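Chains: A (Unidentified, PDB 6ZM9) cleaves S-adenosylmethionine as a phage-encoded SAM lyase, releasing 5'-methylthioadenosine and probably homoserine lactone. Local coordinates at residues 31-36 with 49-54. Residues are numbered along the deposited sequence; the frame is centred on the assembly and turned at random.
Sequences DVVKDT and ASFVAQ. With MTA (5'-deoxy-5'-methylthioadenosine), chain F.
Val32 O takes two bonds from Thr36: the routine helical one from Thr36 N, at 2.9 Å, and a second from Thr36 OG1, at 2.8 Å, the two donors approaching from opposite faces of the carbonyl plane. Threonine suits this buried turn because its hydroxyl, set beside its own backbone N (chi1 -63°), folds back onto the helix and spends its proton there, while its carbon atoms are left for packing. Phe51, pointing from the strand toward the helix, offers a flat apolar ring wide enough to take Val33 on a face and Thr36 at an edge. Thr36 OG1 lies in the ring plane, 3.7 Å from Phe51 CE2, and Thr36 CG2 sits 3.8 Å from Phe51 CZ. Val33 CG2 stands over the ring, displaced from the centre toward the CG side, 3.6 Å from Phe51 CG, in a CH-pi contact 19° off the ring normal. Branched at CB, valine holds this methyl close to the helix backbone, with few torsions to vary. Helix 29-43 covers one face of the antiparallel sheet, whose four core strands and two helices have the beta-alpha-beta-beta-alpha-beta order of a ferredoxin-like fold; Ile74 on strand 66-77 adds to the same core, and at Phe51 the sheet continues into the second subunit. Strand alternation turns Ser50 the other way, to the bound 5'-deoxy-5'-methylthioadenosine. Serine, small enough to sit against the nucleoside, donates from OG to MTA N3 and accepts from MTA O2', touching both adenine and ribose, while Glu69 and Ser71 of the second subunit also hydrogen-bond to this ligand, which lies between two subunits.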
loop_
_atom_site.group_PDB
_atom_site.type_symbol
_atom_site.label_atom_id
_atom_site.label_comp_id
_atom_site.label_asym_id
_atom_site.label_seq_id
_atom_site.Cartn_x
_atom_site.Cartn_y
_atom_site.Cartn_z
ATOM N N ASP A 31 13.605 4.866 12.678
ATOM C CA ASP A 31 13.318 4.616 14.085
ATOM C C ASP A 31 12.236 3.540 14.225
ATOM O O ASP A 31 12.332 2.651 15.078
ATOM C CB ASP A 31 12.799 5.882 14.788
ATOM C CG ASP A 31 13.779 7.040 14.802
ATOM O OD1 ASP A 31 15.007 6.843 14.679
ATOM O OD2 ASP A 31 13.271 8.177 15.011
ATOM N N VAL A 32 11.170 3.638 13.414
ATOM C CA VAL A 32 10.091 2.659 13.463
ATOM C C VAL A 32 10.577 1.285 13.015
ATOM O O VAL A 32 10.203 0.270 13.611
ATOM C CB VAL A 32 8.884 3.158 12.645
ATOM C CG1 VAL A 32 7.812 2.103 12.576
ATOM C CG2 VAL A 32 8.338 4.442 13.253
ATOM N N VAL A 33 11.411 1.231 11.968
ATOM C CA VAL A 33 12.001 -0.035 11.518
ATOM C C VAL A 33 12.736 -0.708 12.668
ATOM O O VAL A 33 12.506 -1.880 12.987
ATOM C CB VAL A 33 12.936 0.194 10.318
ATOM C CG1 VAL A 33 13.666 -1.095 9.939
ATOM C CG2 VAL A 33 12.158 0.716 9.098
ATOM N N LYS A 34 13.662 0.025 13.286
ATOM C CA LYS A 34 14.481 -0.562 14.338
ATOM C C LYS A 34 13.637 -0.985 15.533
ATOM O O LYS A 34 13.875 -2.046 16.124
ATOM C CB LYS A 34 15.564 0.432 14.756
ATOM C CG LYS A 34 16.656 0.707 13.716
ATOM C CD LYS A 34 17.626 1.773 14.231
ATOM C CE LYS A 34 18.639 2.164 13.195
ATOM N NZ LYS A 34 19.418 0.973 12.797
ATOM N N ASP A 35 12.678 -0.153 15.941
ATOM C CA ASP A 35 11.863 -0.484 17.106
ATOM C C ASP A 35 10.994 -1.703 16.820
ATOM O O ASP A 35 10.823 -2.562 17.699
ATOM C CB ASP A 35 11.023 0.723 17.526
ATOM C CG ASP A 35 10.535 0.639 18.953
ATOM O OD1 ASP A 35 11.341 0.313 19.840
ATOM O OD2 ASP A 35 9.342 0.924 19.184
ATOM N N THR A 36 10.441 -1.795 15.602
ATOM C CA THR A 36 9.624 -2.945 15.231
ATOM C C THR A 36 10.448 -4.228 15.265
ATOM O O THR A 36 9.975 -5.257 15.763
ATOM C CB THR A 36 8.994 -2.723 13.853
ATOM O OG1 THR A 36 8.104 -1.599 13.899
ATOM C CG2 THR A 36 8.203 -3.937 13.402
ATOM N N ALA A 49 9.091 -7.774 7.302
ATOM C CA ALA A 49 8.015 -6.808 7.107
ATOM C C ALA A 49 8.464 -5.758 6.098
ATOM O O ALA A 49 9.645 -5.680 5.746
ATOM C CB ALA A 49 7.657 -6.125 8.428
ATOM N N SER A 50 7.509 -4.934 5.670
ATOM C CA SER A 50 7.753 -3.793 4.802
ATOM C C SER A 50 7.303 -2.526 5.520
ATOM O O SER A 50 6.312 -2.546 6.258
ATOM C CB SER A 50 6.981 -3.910 3.492
ATOM O OG SER A 50 7.491 -4.997 2.720
ATOM N N PHE A 51 8.009 -1.427 5.271
ATOM C CA PHE A 51 7.752 -0.146 5.921
ATOM C C PHE A 51 7.682 0.927 4.838
ATOM O O PHE A 51 8.649 1.139 4.107
ATOM C CB PHE A 51 8.863 0.182 6.909
ATOM C CG PHE A 51 9.050 -0.854 8.009
ATOM C CD1 PHE A 51 9.728 -2.027 7.754
ATOM C CD2 PHE A 51 8.531 -0.646 9.273
ATOM C CE1 PHE A 51 9.904 -2.966 8.748
ATOM C CE2 PHE A 51 8.701 -1.585 10.271
ATOM C CZ PHE A 51 9.400 -2.740 10.011
ATOM N N VAL A 52 6.538 1.603 4.741
ATOM C CA VAL A 52 6.283 2.588 3.697
ATOM C C VAL A 52 6.230 3.976 4.331
ATOM O O VAL A 52 5.411 4.235 5.220
ATOM C CB VAL A 52 4.951 2.288 2.989
ATOM C CG1 VAL A 52 4.652 3.328 1.912
ATOM C CG2 VAL A 52 4.962 0.887 2.395
ATOM N N ALA A 53 7.077 4.874 3.843
ATOM C CA ALA A 53 7.002 6.260 4.270
ATOM C C ALA A 53 5.809 6.949 3.620
ATOM O O ALA A 53 5.516 6.729 2.442
ATOM C CB ALA A 53 8.280 6.991 3.871
ATOM N N GLN A 54 5.140 7.793 4.395
ATOM C CA GLN A 54 3.914 8.431 3.964
ATOM C C GLN A 54 3.875 9.854 4.484
ATOM O O GLN A 54 4.599 10.221 5.416
ATOM C CB GLN A 54 2.662 7.787 4.574
ATOM C CG GLN A 54 2.640 6.309 4.509
ATOM C CD GLN A 54 1.326 5.731 4.974
ATOM O OE1 GLN A 54 0.705 4.944 4.270
ATOM N NE2 GLN A 54 0.923 6.078 6.189
HETATM C CS MTA F . 11.201 -11.077 -0.023
HETATM S "S5'" MTA F . 12.486 -10.000 0.524
HETATM C "C5'" MTA F . 12.083 -8.498 -0.385
HETATM C "C4'" MTA F . 11.182 -7.517 0.336
HETATM O "O4'" MTA F . 9.937 -8.164 0.647
HETATM C "C2'" MTA F . 10.373 -6.493 2.309
HETATM O "O2'" MTA F . 10.081 -5.206 1.790
HETATM C "C3'" MTA F . 11.682 -6.969 1.672
HETATM O "O3'" MTA F . 12.640 -5.934 1.531
HETATM C "C1'" MTA F . 9.370 -7.533 1.788
HETATM N N9 MTA F . 9.036 -8.554 2.770
HETATM C C8 MTA F . 9.711 -9.711 3.066
HETATM N N7 MTA F . 9.103 -10.484 3.935
HETATM C C5 MTA F . 7.944 -9.782 4.240
HETATM C C6 MTA F . 6.827 -10.091 5.042
HETATM N N6 MTA F . 6.678 -11.239 5.718
HETATM N N1 MTA F . 5.818 -9.185 5.084
HETATM C C2 MTA F . 5.929 -8.060 4.367
HETATM N N3 MTA F . 6.916 -7.675 3.564
HETATM C C4 MTA F . 7.904 -8.585 3.539
#